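Local coordinates for CAMK/CAMK2 protein kinase (Salpingoeca rosetta, PDB 5IG1) that probably phosphorylates serine and threonine residues of proteins using ATP, as the kinase domain of a calcium/calmodulin-dependent protein kinase, at residues Q74-V79 / P157-D162; E96-G101 / N146-S151. All blocks are in the same frame, centred on the assembly; numbering follows the deposited sequence.

Interaction 1 of 2, residues Q74-V79 / P157-D162; sequences QHEHIV and PVKITD
Ile78 and Ile160 meet in a single beta bridge, their CA atoms 4.9 Å apart. Ile160 N bonds to His77 O at 2.8 Å. Val79 N bonds to Ile160 O at 3.0 Å.

The His77 ring turns an edge to residues 157-158. Its CG sits beside the backbone N (chi1 -59°), and ND1 donates to Val158 O at 2.9 Å in a bent bond (133° at the hydrogen). Pro157 CB lies at the ring edge, and Glu76 CG covers one face.

The Lys159 chain is extended as far as CE, passes by the backbone of residues 76-77 and bends at its last torsion (chi4 -85°). NZ donates to Glu76 O at 2.6 Å. It also forms a long salt bridge to Glu76 OE1, a weak hydrogen bond at 3.4 Å. Val79 CG2 packs between Lys159 CB and Thr161 CB, at 3.7 and 3.8 Å. Ile78 and Ile160 lie side by side.

Residues 74-79 link helix 57-72 to strand 81-86 of the small lobe, and strand 158-160 belongs to the large lobe, so the contact joins the lobes. His77 also rests on Gln124 and Ser127 of helix 115-134, while Val79 reaches Phe95 of strand 90-96.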
ATOM      1  N   GLN A  74      10.622   1.821 -11.015  1.00 62.06           N
ATOM      2  CA  GLN A  74      11.171   3.161 -10.806  1.00 78.29           C
ATOM      3  C   GLN A  74      10.052   4.171 -11.052  1.00 75.75           C
ATOM      4  O   GLN A  74       9.760   4.517 -12.201  1.00 72.43           O
ATOM      5  CB  GLN A  74      12.370   3.430 -11.708  1.00 88.69           C
ATOM      6  CG  GLN A  74      13.013   4.795 -11.473  1.00112.46           C
ATOM      7  CD  GLN A  74      14.259   5.015 -12.319  1.00129.89           C
ATOM      8  OE1 GLN A  74      14.699   4.119 -13.039  1.00134.65           O
ATOM      9  NE2 GLN A  74      14.832   6.210 -12.234  1.00130.52           N
ATOM     10  N   HIS A  75       9.432   4.641  -9.971  1.00 66.92           N
ATOM     11  CA  HIS A  75       8.318   5.571 -10.056  1.00 51.91           C
ATOM     12  C   HIS A  75       8.367   6.513  -8.865  1.00 59.78           C
ATOM     13  O   HIS A  75       8.849   6.151  -7.788  1.00 68.20           O
ATOM     14  CB  HIS A  75       6.977   4.833 -10.097  1.00 53.01           C
ATOM     15  CG  HIS A  75       5.818   5.700 -10.473  1.00 48.76           C
ATOM     16  ND1 HIS A  75       5.045   6.358  -9.541  1.00 54.78           N
ATOM     17  CD2 HIS A  75       5.297   6.010 -11.682  1.00 37.61           C
ATOM     18  CE1 HIS A  75       4.100   7.042 -10.161  1.00 63.61           C
ATOM     19  NE2 HIS A  75       4.230   6.847 -11.461  1.00 67.61           N
ATOM     20  N   GLU A  76       7.859   7.729  -9.072  1.00 65.11           N
ATOM     21  CA  GLU A  76       7.902   8.741  -8.021  1.00 57.59           C
ATOM     22  C   GLU A  76       7.107   8.308  -6.792  1.00 55.00           C
ATOM     23  O   GLU A  76       7.506   8.590  -5.655  1.00 64.65           O
ATOM     24  CB  GLU A  76       7.381  10.071  -8.571  1.00 72.21           C
ATOM     25  CG  GLU A  76       7.103  11.140  -7.520  1.00 94.51           C
ATOM     26  CD  GLU A  76       8.350  11.578  -6.776  1.00107.33           C
ATOM     27  OE1 GLU A  76       8.370  11.477  -5.530  1.00 97.96           O
ATOM     28  OE2 GLU A  76       9.313  12.017  -7.441  1.00118.91           O
ATOM     29  N   HIS A  77       5.988   7.613  -6.992  1.00 46.33           N
ATOM     30  CA  HIS A  77       5.105   7.241  -5.895  1.00 45.49           C
ATOM     31  C   HIS A  77       5.260   5.784  -5.488  1.00 41.87           C
ATOM     32  O   HIS A  77       4.334   5.191  -4.917  1.00 48.98           O
ATOM     33  CB  HIS A  77       3.663   7.568  -6.266  1.00 50.19           C
ATOM     34  CG  HIS A  77       3.467   9.015  -6.577  1.00 49.18           C
ATOM     35  ND1 HIS A  77       3.645  10.004  -5.635  1.00 40.49           N
ATOM     36  CD2 HIS A  77       3.176   9.647  -7.737  1.00 58.40           C
ATOM     37  CE1 HIS A  77       3.436  11.182  -6.192  1.00 51.40           C
ATOM     38  NE2 HIS A  77       3.151  10.993  -7.468  1.00 65.03           N
ATOM     39  N   ILE A  78       6.417   5.200  -5.779  1.00 44.89           N
ATOM     40  CA  ILE A  78       6.815   3.891  -5.285  1.00 44.74           C
ATOM     41  C   ILE A  78       8.144   4.078  -4.577  1.00 39.07           C
ATOM     42  O   ILE A  78       9.094   4.600  -5.173  1.00 66.81           O
ATOM     43  CB  ILE A  78       6.951   2.868  -6.421  1.00 40.59           C
ATOM     44  CG1 ILE A  78       5.620   2.671  -7.136  1.00 39.79           C
ATOM     45  CG2 ILE A  78       7.465   1.547  -5.882  1.00 31.86           C
ATOM     46  CD1 ILE A  78       5.743   1.790  -8.340  1.00 41.32           C
ATOM     47  N   VAL A  79       8.210   3.667  -3.310  1.00 48.30           N
ATOM     48  CA  VAL A  79       9.452   3.716  -2.546  1.00 45.25           C
ATOM     49  C   VAL A  79      10.532   2.944  -3.290  1.00 43.83           C
ATOM     50  O   VAL A  79      10.473   1.716  -3.389  1.00 51.41           O
ATOM     51  CB  VAL A  79       9.267   3.156  -1.128  1.00 37.37           C
ATOM     52  CG1 VAL A  79      10.615   3.072  -0.433  1.00 43.86           C
ATOM     53  CG2 VAL A  79       8.308   4.027  -0.332  1.00 33.36           C
ATOM     54  N   PRO A 157       4.784  13.652  -1.148  1.00 56.09           N
ATOM     55  CA  PRO A 157       4.152  12.659  -2.019  1.00 48.43           C
ATOM     56  C   PRO A 157       3.833  11.370  -1.281  1.00 46.98           C
ATOM     57  O   PRO A 157       4.575  10.925  -0.400  1.00 52.75           O
ATOM     58  CB  PRO A 157       5.206  12.431  -3.109  1.00 47.36           C
ATOM     59  CG  PRO A 157       6.494  12.718  -2.425  1.00 47.71           C
ATOM     60  CD  PRO A 157       6.211  13.836  -1.465  1.00 44.61           C
ATOM     61  N   VAL A 158       2.706  10.773  -1.650  1.00 44.89           N
ATOM     62  CA  VAL A 158       2.366   9.436  -1.186  1.00 39.18           C
ATOM     63  C   VAL A 158       3.156   8.426  -2.004  1.00 47.72           C
ATOM     64  O   VAL A 158       3.231   8.523  -3.234  1.00 50.09           O
ATOM     65  CB  VAL A 158       0.856   9.185  -1.304  1.00 38.31           C
ATOM     66  CG1 VAL A 158       0.525   7.755  -0.913  1.00 30.41           C
ATOM     67  CG2 VAL A 158       0.090  10.172  -0.440  1.00 41.75           C
ATOM     68  N   LYS A 159       3.757   7.458  -1.319  1.00 43.92           N
ATOM     69  CA  LYS A 159       4.535   6.404  -1.950  1.00 29.86           C
ATOM     70  C   LYS A 159       4.050   5.062  -1.432  1.00 45.57           C
ATOM     71  O   LYS A 159       3.920   4.881  -0.218  1.00 54.32           O
ATOM     72  CB  LYS A 159       6.025   6.572  -1.657  1.00 42.75           C
ATOM     73  CG  LYS A 159       6.665   7.772  -2.337  1.00 42.50           C
ATOM     74  CD  LYS A 159       8.078   7.971  -1.829  1.00 38.49           C
ATOM     75  CE  LYS A 159       8.753   9.133  -2.523  1.00 45.98           C
ATOM     76  NZ  LYS A 159       9.364   8.722  -3.814  1.00 63.04           N
ATOM     77  N   ILE A 160       3.772   4.123  -2.344  1.00 41.89           N
ATOM     78  CA  ILE A 160       3.395   2.775  -1.939  1.00 34.47           C
ATOM     79  C   ILE A 160       4.664   1.958  -1.759  1.00 35.20           C
ATOM     80  O   ILE A 160       5.726   2.293  -2.291  1.00 48.92           O
ATOM     81  CB  ILE A 160       2.432   2.110  -2.940  1.00 31.43           C
ATOM     82  CG1 ILE A 160       3.145   1.779  -4.243  1.00 52.59           C
ATOM     83  CG2 ILE A 160       1.248   3.029  -3.220  1.00 42.54           C
ATOM     84  CD1 ILE A 160       2.233   1.109  -5.261  1.00 56.70           C
ATOM     85  N   THR A 161       4.563   0.877  -0.991  1.00 45.32           N
ATOM     86  CA  THR A 161       5.755   0.131  -0.597  1.00 38.53           C
ATOM     87  C   THR A 161       5.359  -1.296  -0.222  1.00 37.60           C
ATOM     88  O   THR A 161       4.207  -1.707  -0.384  1.00 39.80           O
ATOM     89  CB  THR A 161       6.470   0.839   0.554  1.00 47.30           C
ATOM     90  OG1 THR A 161       7.659   0.119   0.901  1.00 73.03           O
ATOM     91  CG2 THR A 161       5.558   0.918   1.770  1.00 38.03           C
ATOM     92  N   ASP A 162       6.341  -2.049   0.279  1.00 60.04           N
ATOM     93  CA  ASP A 162       6.188  -3.453   0.658  1.00 65.90           C
ATOM     94  C   ASP A 162       5.620  -4.302  -0.480  1.00 45.95           C
ATOM     95  O   ASP A 162       4.420  -4.590  -0.516  1.00 57.79           O
ATOM     96  CB  ASP A 162       5.319  -3.574   1.910  1.00 93.31           C
ATOM     97  CG  ASP A 162       5.261  -4.992   2.439  1.00116.57           C
ATOM     98  OD1 ASP A 162       6.127  -5.805   2.043  1.00103.42           O
ATOM     99  OD2 ASP A 162       4.355  -5.296   3.248  1.00138.12           O
TER

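Interaction 2 of 2, residues E96-G101 / N146-S151; sequences EYVSGG and NLLLAS. With PO4 (phosphate ion), chain C.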
ATOM      1  N   GLU A  96      14.965   4.054  -0.635  1.00 46.23           N
ATOM      2  CA  GLU A  96      14.991   5.492  -0.427  1.00 49.91           C
ATOM      3  C   GLU A  96      14.338   5.826   0.908  1.00 46.17           C
ATOM      4  O   GLU A  96      13.375   5.184   1.337  1.00 55.01           O
ATOM      5  CB  GLU A  96      14.289   6.233  -1.572  1.00 41.58           C
ATOM      6  CG  GLU A  96      12.781   6.093  -1.613  1.00 55.35           C
ATOM      7  CD  GLU A  96      12.132   7.067  -2.584  1.00 68.61           C
ATOM      8  OE1 GLU A  96      11.513   6.616  -3.575  1.00 58.92           O
ATOM      9  OE2 GLU A  96      12.246   8.291  -2.361  1.00 92.88           O
ATOM     10  N   TYR A  97      14.895   6.826   1.580  1.00 49.86           N
ATOM     11  CA  TYR A  97      14.406   7.197   2.898  1.00 44.36           C
ATOM     12  C   TYR A  97      13.008   7.792   2.807  1.00 62.37           C
ATOM     13  O   TYR A  97      12.730   8.656   1.971  1.00 57.18           O
ATOM     14  CB  TYR A  97      15.354   8.196   3.555  1.00 52.46           C
ATOM     15  CG  TYR A  97      15.109   8.397   5.029  1.00 58.21           C
ATOM     16  CD1 TYR A  97      15.266   7.349   5.926  1.00 49.47           C
ATOM     17  CD2 TYR A  97      14.741   9.643   5.531  1.00 52.81           C
ATOM     18  CE1 TYR A  97      15.055   7.531   7.278  1.00 64.60           C
ATOM     19  CE2 TYR A  97      14.531   9.833   6.880  1.00 63.70           C
ATOM     20  CZ  TYR A  97      14.686   8.772   7.750  1.00 75.96           C
ATOM     21  OH  TYR A  97      14.475   8.947   9.097  1.00 89.20           O
ATOM     22  N   VAL A  98      12.133   7.315   3.686  1.00 68.03           N
ATOM     23  CA  VAL A  98      10.752   7.755   3.778  1.00 49.29           C
ATOM     24  C   VAL A  98      10.503   8.100   5.238  1.00 62.30           C
ATOM     25  O   VAL A  98      10.600   7.227   6.109  1.00 81.48           O
ATOM     26  CB  VAL A  98       9.780   6.669   3.287  1.00 47.35           C
ATOM     27  CG1 VAL A  98       8.382   6.934   3.776  1.00 58.73           C
ATOM     28  CG2 VAL A  98       9.818   6.601   1.765  1.00 53.74           C
ATOM     29  N   SER A  99      10.203   9.370   5.509  1.00 53.44           N
ATOM     30  CA  SER A  99      10.117   9.864   6.878  1.00 58.90           C
ATOM     31  C   SER A  99       8.759  10.436   7.252  1.00 59.25           C
ATOM     32  O   SER A  99       8.616  10.968   8.359  1.00 60.99           O
ATOM     33  CB  SER A  99      11.182  10.939   7.112  1.00 51.06           C
ATOM     34  OG  SER A  99      10.975  12.039   6.242  1.00 56.68           O
ATOM     35  N   GLY A 100       7.770  10.376   6.365  1.00 49.29           N
ATOM     36  CA  GLY A 100       6.470  10.926   6.685  1.00 51.41           C
ATOM     37  C   GLY A 100       5.540   9.976   7.403  1.00 53.02           C
ATOM     38  O   GLY A 100       4.483  10.399   7.879  1.00 53.97           O
ATOM     39  N   GLY A 101       5.914   8.705   7.489  1.00 43.76           N
ATOM     40  CA  GLY A 101       5.086   7.715   8.120  1.00 31.29           C
ATOM     41  C   GLY A 101       3.935   7.274   7.239  1.00 45.05           C
ATOM     42  O   GLY A 101       3.864   7.560   6.039  1.00 45.72           O
ATOM     43  N   ASN A 146       1.112   0.204   3.881  1.00 59.21           N
ATOM     44  CA  ASN A 146       1.961   0.329   2.703  1.00 43.99           C
ATOM     45  C   ASN A 146       1.825   1.672   2.002  1.00 52.20           C
ATOM     46  O   ASN A 146       2.447   1.868   0.953  1.00 56.25           O
ATOM     47  CB  ASN A 146       1.655  -0.779   1.693  1.00 44.67           C
ATOM     48  CG  ASN A 146       1.763  -2.157   2.286  1.00 57.69           C
ATOM     49  OD1 ASN A 146       2.591  -2.410   3.164  1.00 71.31           O
ATOM     50  ND2 ASN A 146       0.929  -3.066   1.804  1.00 72.25           N
ATOM     51  N   LEU A 147       1.026   2.592   2.536  1.00 39.56           N
ATOM     52  CA  LEU A 147       0.845   3.916   1.946  1.00 35.96           C
ATOM     53  C   LEU A 147       1.590   4.914   2.821  1.00 33.74           C
ATOM     54  O   LEU A 147       1.080   5.339   3.861  1.00 55.01           O
ATOM     55  CB  LEU A 147      -0.633   4.269   1.834  1.00 35.55           C
ATOM     56  CG  LEU A 147      -1.489   3.200   1.166  1.00 30.73           C
ATOM     57  CD1 LEU A 147      -2.943   3.637   1.125  1.00 54.18           C
ATOM     58  CD2 LEU A 147      -0.969   2.930  -0.234  1.00 44.86           C
ATOM     59  N   LEU A 148       2.793   5.291   2.398  1.00 40.43           N
ATOM     60  CA  LEU A 148       3.662   6.145   3.190  1.00 40.24           C
ATOM     61  C   LEU A 148       3.720   7.555   2.619  1.00 48.15           C
ATOM     62  O   LEU A 148       3.289   7.823   1.495  1.00 56.24           O
ATOM     63  CB  LEU A 148       5.074   5.569   3.264  1.00 30.14           C
ATOM     64  CG  LEU A 148       5.184   4.118   3.712  1.00 31.91           C
ATOM     65  CD1 LEU A 148       6.646   3.717   3.861  1.00 34.33           C
ATOM     66  CD2 LEU A 148       4.428   3.912   5.010  1.00 39.29           C
ATOM     67  N   LEU A 149       4.248   8.463   3.428  1.00 36.70           N
ATOM     68  CA  LEU A 149       4.544   9.825   3.015  1.00 44.82           C
ATOM     69  C   LEU A 149       6.055  10.010   2.996  1.00 46.25           C
ATOM     70  O   LEU A 149       6.749   9.586   3.924  1.00 47.21           O
ATOM     71  CB  LEU A 149       3.888  10.842   3.954  1.00 41.31           C
ATOM     72  CG  LEU A 149       2.367  10.963   3.831  1.00 37.15           C
ATOM     73  CD1 LEU A 149       1.819  11.808   4.948  1.00 50.65           C
ATOM     74  CD2 LEU A 149       1.977  11.547   2.486  1.00 39.19           C
ATOM     75  N   ALA A 150       6.561  10.634   1.930  1.00 36.67           N
ATOM     76  CA  ALA A 150       8.007  10.761   1.767  1.00 42.94           C
ATOM     77  C   ALA A 150       8.634  11.562   2.904  1.00 49.51           C
ATOM     78  O   ALA A 150       9.737  11.243   3.364  1.00 57.76           O
ATOM     79  CB  ALA A 150       8.323  11.407   0.421  1.00 52.87           C
ATOM     80  N   SER A 151       7.948  12.597   3.377  1.00 43.56           N
ATOM     81  CA  SER A 151       8.490  13.452   4.420  1.00 43.92           C
ATOM     82  C   SER A 151       7.353  13.951   5.298  1.00 51.82           C
ATOM     83  O   SER A 151       6.181  13.910   4.914  1.00 64.17           O
ATOM     84  CB  SER A 151       9.259  14.624   3.815  1.00 50.23           C
ATOM     85  OG  SER A 151       8.468  15.302   2.851  1.00 54.68           O
TER
HETATM   86  P   PO4 C 401      15.688  12.550  10.146  1.00109.76           P
HETATM   87  O1  PO4 C 401      15.637  13.416  11.385  1.00104.10           O
HETATM   88  O2  PO4 C 401      17.128  12.289   9.772  1.00 94.62           O
HETATM   89  O3  PO4 C 401      15.010  11.228  10.415  1.00126.76           O
HETATM   90  O4  PO4 C 401      14.973  13.248   9.011  1.00101.66           O
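The backbones come closest at Gly100 and Ser151, CA atoms 3.9 Å apart, and the touching parts run 114° apart. Three backbone hydrogen bonds join them. Ser99 N donates to Ala150 O at 2.9 Å. Gly100 N donates to Leu149 O at 2.8 Å. In the other direction, Leu149 N donates to Gly101 O, also at 2.8 Å.

Ser99 adds a side-chain bond to the same acceptor as its backbone N. Its OG stands between the backbone N and the carbonyl carbon (chi1 61°), 3.2 Å from Ala150 O. That oxygen therefore has two donors from one residue.

Val98 meets Leu148 at about a right angle. Val98 CG1, anti to the backbone N (chi1 162°), lies 3.6 Å from Leu148 CB and also touches Leu148 CD1. Leu148 CD2 lies beside the Gly101 carbonyl. Gly100 has no side chain, and its CA packs on Leu149 CB at 3.8 Å.

Tyr97 turns to another partner. Its OH donates to phosphate O3 at 2.7 Å, with that oxygen near the ring plane. The ion probably comes from the crystallisation liquor.

Residues 96-98 form the hinge between the lobes. The hydrogen bonds to residues 149-150 come from residues 99-101, just after it, while Val98 gives a small apolar patch. Such main-chain bonding depends little on side-chain identity, though Ser99 OG adds one bond.

In the fold
Interactions 1 and 2 lie about 8 Å apart, centre to centre, on neighbouring strands of one small antiparallel sheet. Lys159 N is 2.9 Å from Leu148 O, a probable hydrogen bond between these strands. Lys159 NZ also forms a salt bridge to Glu96 OE1 at 3.0 Å, so one lysine joins the loop at 74-79 to the start of the hinge. Val79 touches Val98 as well. Strand 147-149 follows the catalytic loop, and strand 158-160 leads into the DFG motif. Asp162 begins that motif, and its CB packs beside Asn146. Interaction 1 joins the loop after helix 57-72 to the large lobe, and interaction 2 joins the segment after the hinge to it.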